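Local atomic coordinates of alanine racemase (Acinetobacter baumannii, PDB entry 4QHR), a protein that belongs to the alanine racemase family and joins an N-terminal TIM-type barrel to a C-terminal domain rich in beta strands. Residues A[6-11]-A[42-47]; A[142-147]-A[154-159]. All coordinates share one frame; numbering follows the deposited sequence.

Interaction 1: residues A[6-11]-A[42-47]; sequences VYIDRQ and VKDCLA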
loop_
_atom_site.group_PDB
_atom_site.type_symbol
_atom_site.label_atom_id
_atom_site.label_comp_id
_atom_site.label_asym_id
_atom_site.label_seq_id
_atom_site.Cartn_x
_atom_site.Cartn_y
_atom_site.Cartn_z
ATOM N N VAL A 6 0.011 12.482 -5.588
ATOM C CA VAL A 6 -1.026 11.698 -6.257
ATOM C C VAL A 6 -2.044 12.726 -6.761
ATOM O O VAL A 6 -2.687 13.400 -5.942
ATOM C CB VAL A 6 -1.699 10.730 -5.308
ATOM C CG1 VAL A 6 -2.968 10.129 -5.919
ATOM C CG2 VAL A 6 -0.735 9.604 -4.863
ATOM N N TYR A 7 -2.138 12.843 -8.074
ATOM C CA TYR A 7 -3.023 13.788 -8.782
ATOM C C TYR A 7 -4.184 13.011 -9.330
ATOM O O TYR A 7 -3.975 11.938 -9.884
ATOM C CB TYR A 7 -2.329 14.416 -10.008
ATOM C CG TYR A 7 -1.135 15.270 -9.705
ATOM C CD1 TYR A 7 0.143 14.717 -9.651
ATOM C CD2 TYR A 7 -1.268 16.594 -9.481
ATOM C CE1 TYR A 7 1.251 15.483 -9.383
ATOM C CE2 TYR A 7 -0.172 17.361 -9.192
ATOM C CZ TYR A 7 1.088 16.795 -9.154
ATOM O OH TYR A 7 2.192 17.537 -8.879
ATOM N N ILE A 8 -5.372 13.574 -9.214
ATOM C CA ILE A 8 -6.604 12.958 -9.684
ATOM C C ILE A 8 -7.314 13.894 -10.662
ATOM O O ILE A 8 -7.783 14.974 -10.255
ATOM C CB ILE A 8 -7.555 12.644 -8.485
ATOM C CG1 ILE A 8 -6.860 11.836 -7.395
ATOM C CG2 ILE A 8 -8.792 11.898 -8.984
ATOM C CD1 ILE A 8 -6.529 10.396 -7.844
ATOM N N ASP A 9 -7.420 13.488 -11.920
ATOM C CA ASP A 9 -8.031 14.270 -13.038
ATOM C C ASP A 9 -9.546 14.026 -13.119
ATOM O O ASP A 9 -9.978 12.958 -13.526
ATOM C CB ASP A 9 -7.276 13.908 -14.305
ATOM C CG ASP A 9 -7.829 14.515 -15.594
ATOM O OD1 ASP A 9 -8.765 15.337 -15.659
ATOM O OD2 ASP A 9 -7.227 14.103 -16.625
ATOM N N ARG A 10 -10.321 15.032 -12.682
ATOM C CA ARG A 10 -11.823 14.977 -12.636
ATOM C C ARG A 10 -12.411 14.898 -14.040
ATOM O O ARG A 10 -13.389 14.234 -14.287
ATOM C CB ARG A 10 -12.417 16.212 -11.902
ATOM N N GLN A 11 -11.785 15.534 -14.997
ATOM C CA GLN A 11 -12.318 15.480 -16.377
ATOM C C GLN A 11 -12.161 14.079 -16.997
ATOM O O GLN A 11 -12.990 13.634 -17.774
ATOM C CB GLN A 11 -11.667 16.523 -17.273
ATOM C CG GLN A 11 -11.901 17.976 -16.786
ATOM C CD GLN A 11 -11.220 18.319 -15.441
ATOM O OE1 GLN A 11 -10.135 17.779 -15.089
ATOM N NE2 GLN A 11 -11.861 19.205 -14.664
ATOM N N VAL A 42 -12.545 9.194 -2.493
ATOM C CA VAL A 42 -13.980 9.487 -2.730
ATOM C C VAL A 42 -14.287 10.992 -2.786
ATOM O O VAL A 42 -15.089 11.403 -3.620
ATOM C CB VAL A 42 -14.990 8.759 -1.807
ATOM C CG1 VAL A 42 -15.041 7.282 -2.179
ATOM C CG2 VAL A 42 -14.732 8.976 -0.334
ATOM N N LYS A 43 -13.635 11.781 -1.936
ATOM C CA LYS A 43 -13.852 13.226 -1.858
ATOM C C LYS A 43 -13.602 13.846 -3.227
ATOM O O LYS A 43 -14.330 14.749 -3.655
ATOM C CB LYS A 43 -12.900 13.907 -0.832
ATOM N N ASP A 44 -12.585 13.324 -3.907
ATOM C CA ASP A 44 -12.124 13.823 -5.193
ATOM C C ASP A 44 -12.832 13.246 -6.399
ATOM O O ASP A 44 -12.628 13.817 -7.463
ATOM C CB ASP A 44 -10.582 13.599 -5.333
ATOM C CG ASP A 44 -9.747 14.591 -4.489
ATOM O OD1 ASP A 44 -10.207 15.726 -4.229
ATOM O OD2 ASP A 44 -8.611 14.256 -4.094
ATOM N N CYS A 45 -13.621 12.153 -6.271
ATOM C CA CYS A 45 -14.183 11.381 -7.390
ATOM C C CYS A 45 -15.724 11.390 -7.540
ATOM O O CYS A 45 -16.271 11.287 -8.664
ATOM C CB CYS A 45 -13.799 9.913 -7.307
ATOM S SG CYS A 45 -12.056 9.584 -7.593
ATOM N N LEU A 46 -16.405 11.516 -6.412
ATOM C CA LEU A 46 -17.874 11.428 -6.419
ATOM C C LEU A 46 -18.469 12.562 -7.268
ATOM O O LEU A 46 -19.374 12.312 -8.075
ATOM C CB LEU A 46 -18.449 11.458 -5.017
ATOM C CG LEU A 46 -18.081 10.320 -4.069
ATOM C CD1 LEU A 46 -18.681 10.532 -2.678
ATOM C CD2 LEU A 46 -18.531 8.982 -4.632
ATOM N N ALA A 47 -17.970 13.795 -7.101
ATOM C CA ALA A 47 -18.506 14.935 -7.885
ATOM C C ALA A 47 -18.308 14.671 -9.353
ATOM O O ALA A 47 -19.228 14.819 -10.137
ATOM C CB ALA A 47 -17.851 16.251 -7.477
#

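Interaction 2: residues A[142-147]-A[154-159]; sequences EVIKTL and CVLAMH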
loop_
_atom_site.group_PDB
_atom_site.type_symbol
_atom_site.label_atom_id
_atom_site.label_comp_id
_atom_site.label_asym_id
_atom_site.label_seq_id
_atom_site.Cartn_x
_atom_site.Cartn_y
_atom_site.Cartn_z
ATOM N N GLU A 142 -36.056 -19.864 -5.174
ATOM C CA GLU A 142 -36.996 -19.823 -4.076
ATOM C C GLU A 142 -36.852 -18.551 -3.297
ATOM O O GLU A 142 -37.848 -18.009 -2.860
ATOM C CB GLU A 142 -36.832 -21.060 -3.182
ATOM C CG GLU A 142 -36.984 -22.355 -4.004
ATOM C CD GLU A 142 -38.305 -22.361 -4.783
ATOM O OE1 GLU A 142 -39.349 -22.273 -4.078
ATOM O OE2 GLU A 142 -38.324 -22.431 -6.055
ATOM N N VAL A 143 -35.604 -18.085 -3.132
ATOM C CA VAL A 143 -35.316 -16.830 -2.431
ATOM C C VAL A 143 -36.029 -15.712 -3.171
ATOM O O VAL A 143 -36.762 -14.982 -2.596
ATOM C CB VAL A 143 -33.796 -16.554 -2.356
ATOM C CG1 VAL A 143 -33.493 -15.135 -1.880
ATOM C CG2 VAL A 143 -33.124 -17.569 -1.436
ATOM N N ILE A 144 -35.794 -15.601 -4.460
ATOM C CA ILE A 144 -36.445 -14.549 -5.265
ATOM C C ILE A 144 -37.982 -14.636 -5.219
ATOM O O ILE A 144 -38.647 -13.635 -4.932
ATOM C CB ILE A 144 -35.894 -14.568 -6.672
ATOM C CG1 ILE A 144 -34.427 -14.097 -6.621
ATOM C CG2 ILE A 144 -36.701 -13.658 -7.597
ATOM C CD1 ILE A 144 -33.691 -14.246 -7.914
ATOM N N LYS A 145 -38.517 -15.826 -5.434
ATOM C CA LYS A 145 -39.963 -16.031 -5.316
ATOM C C LYS A 145 -40.485 -15.548 -3.996
ATOM O O LYS A 145 -41.485 -14.840 -3.977
ATOM C CB LYS A 145 -40.351 -17.471 -5.623
ATOM C CG LYS A 145 -40.151 -17.730 -7.105
ATOM C CD LYS A 145 -40.804 -18.987 -7.650
ATOM C CE LYS A 145 -40.485 -19.061 -9.149
ATOM N NZ LYS A 145 -41.362 -20.067 -9.803
ATOM N N THR A 146 -39.796 -15.864 -2.900
ATOM C CA THR A 146 -40.239 -15.448 -1.599
ATOM C C THR A 146 -40.171 -13.937 -1.392
ATOM O O THR A 146 -41.097 -13.326 -0.845
ATOM C CB THR A 146 -39.449 -16.205 -0.514
ATOM O OG1 THR A 146 -39.614 -17.601 -0.721
ATOM C CG2 THR A 146 -39.973 -15.897 0.849
ATOM N N LEU A 147 -39.088 -13.324 -1.848
ATOM C CA LEU A 147 -38.951 -11.885 -1.696
ATOM C C LEU A 147 -40.030 -11.159 -2.473
ATOM O O LEU A 147 -40.645 -10.178 -1.966
ATOM C CB LEU A 147 -37.562 -11.424 -2.183
ATOM C CG LEU A 147 -36.425 -11.865 -1.275
ATOM C CD1 LEU A 147 -35.071 -11.679 -1.961
ATOM C CD2 LEU A 147 -36.476 -11.107 0.024
ATOM N N CYS A 154 -36.800 -6.889 -6.676
ATOM C CA CYS A 154 -35.499 -7.564 -6.720
ATOM C C CYS A 154 -34.637 -7.164 -7.906
ATOM O O CYS A 154 -35.145 -6.728 -8.976
ATOM C CB CYS A 154 -35.702 -9.082 -6.842
ATOM S SG CYS A 154 -36.490 -9.826 -5.444
ATOM N N VAL A 155 -33.328 -7.330 -7.757
ATOM C CA VAL A 155 -32.410 -7.255 -8.893
ATOM C C VAL A 155 -31.589 -8.523 -8.880
ATOM O O VAL A 155 -30.911 -8.763 -7.905
ATOM C CB VAL A 155 -31.450 -6.055 -8.805
ATOM C CG1 VAL A 155 -30.505 -6.050 -9.987
ATOM C CG2 VAL A 155 -32.213 -4.765 -8.695
ATOM N N LEU A 156 -31.649 -9.320 -9.916
ATOM C CA LEU A 156 -30.793 -10.488 -10.065
ATOM C C LEU A 156 -29.404 -9.999 -10.389
ATOM O O LEU A 156 -29.195 -9.333 -11.432
ATOM C CB LEU A 156 -31.288 -11.388 -11.183
ATOM C CG LEU A 156 -30.459 -12.639 -11.504
ATOM C CD1 LEU A 156 -30.365 -13.542 -10.279
ATOM C CD2 LEU A 156 -31.129 -13.382 -12.658
ATOM N N ALA A 157 -28.449 -10.352 -9.535
ATOM C CA ALA A 157 -27.068 -9.885 -9.676
ATOM C C ALA A 157 -26.088 -11.054 -9.781
ATOM O O ALA A 157 -26.131 -11.992 -9.004
ATOM C CB ALA A 157 -26.670 -8.991 -8.509
ATOM N N MET A 158 -25.224 -10.970 -10.762
ATOM C CA MET A 158 -24.067 -11.849 -10.838
ATOM C C MET A 158 -22.785 -11.062 -11.151
ATOM O O MET A 158 -22.835 -9.945 -11.676
ATOM C CB MET A 158 -24.302 -12.844 -11.921
ATOM C CG MET A 158 -23.388 -14.052 -11.861
ATOM S SD MET A 158 -23.596 -14.960 -13.382
ATOM C CE MET A 158 -23.077 -13.799 -14.677
ATOM N N HIS A 159 -21.639 -11.670 -10.811
ATOM C CA HIS A 159 -20.343 -11.150 -11.171
ATOM C C HIS A 159 -19.606 -12.265 -11.935
ATOM O O HIS A 159 -19.619 -13.424 -11.541
ATOM C CB HIS A 159 -19.597 -10.699 -9.921
ATOM C CG HIS A 159 -18.448 -9.763 -10.192
ATOM N ND1 HIS A 159 -18.570 -8.612 -10.957
ATOM C CD2 HIS A 159 -17.154 -9.803 -9.784
ATOM C CE1 HIS A 159 -17.400 -7.994 -11.011
ATOM N NE2 HIS A 159 -16.525 -8.694 -10.307
#

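Interaction 1: residues A[6-11]-A[42-47]
At the seam between the strand-rich sheet and the barrel domain, Ile8, the last residue of strand 4-8, packs against Asp44 and Cys45 of the short, weakly bonded helix near 42-45. The closest CA atoms, of Ile8 and Asp44, are 7.2 Å apart, and about 123 Å² is buried, nearly half of it on Ile8. One methyl branch does the touching: Ile8 CG2 stands opposite the backbone N (CG1 has chi1 -53°), which sends it to the helix. Ile8 CG2 meets Cys45 SG at 4.2 Å, an apolar contact, and lies 4.4 Å from Asp44 CB, the aliphatic root of that acidic side chain. Asp44 is partly exposed, and its CB makes its closest contact with the strand residue. Cys45, by contrast, is buried, and its side chain also packs on His40. Within the short helix, Val42 O accepts from both Cys45 N and Leu46 N, each at 3.1 Å. Beyond Ile8 the chain turns into helix 10-23 with Asp9 at the N-cap: Asp9 OD1 takes a weak bond from Gln11 N and a further hydrogen bond from Ala12 N. Ile8 is also bound through its backbone to Gln354 and Thr356, and its side chain touches Val233. The contact is a small, largely apolar packing of a strand end on a short helix, at the join between the sheet of strands 4-8, 234-246 and 352-355 and the TIM-type barrel domain.

Interaction 2: residues A[142-147]-A[154-159]
Helix 142-147 and strand 154-157 run nearly antiparallel, at 165° with axes 9.9 Å apart, and the CA atoms of Ile144 and Cys154 are the closest pair, at 7.2 Å. Two side chains of the helix, one turn apart, face the strand. Leu147 lays its root on the thiol: Leu147 CB is 3.8 Å from Cys154 SG, and Leu147 CD1 is 4.2 Å from the same sulfur. With chi1 -65°, SG swings opposite the carbonyl carbon of Cys154 and reaches between the two helix residues, coming within 4.4 Å of Ile144 CG2. The other branch of Ile144 runs on along the strand; its end, CD1, touches Leu156 CD1 at 4.1 Å where the two side chains cross at about a right angle. Behind this face, Glu142 O is gripped twice, by Thr146 N at 2.9 Å and by Thr146 OG1 at 2.8 Å, from opposite faces of its carbonyl plane. Within the beta-alpha-beta unit 122-125, 139-149, 154-157, Val124 touches both Ile144 and Leu147. Helix 102-110 adds Phe105 and Leu108 against Leu147, and helix 168-184 adds Phe177 and Ile180 against Leu156. All four touching residues are buried and apolar in their contacts, so between these two segments adhesion rests on van der Waals and hydrophobic packing, with Cys154 SG meeting only carbon atoms of the helix segment.

How the interactions relate
From the N terminus, strand 4-8 leads into helix 10-23 and strand 28-32, and interaction 1 closes this loop of 30 residues, which includes the modified Lys34, when the chain reaches helix 42-45. The barrel strands 54-57, 75-77, 95-99 and 122-125 follow before interaction 2 closes across only six intervening residues, between segments 142-147 and 154-159. The contacts are in series, neither nested nor crossed, with centres 34 Å apart and nearest atoms about 18 Å apart. Interaction 1 ties the barrel to the sheet containing 352-355; interaction 2 fastens an outer helix to the parallel barrel sheet.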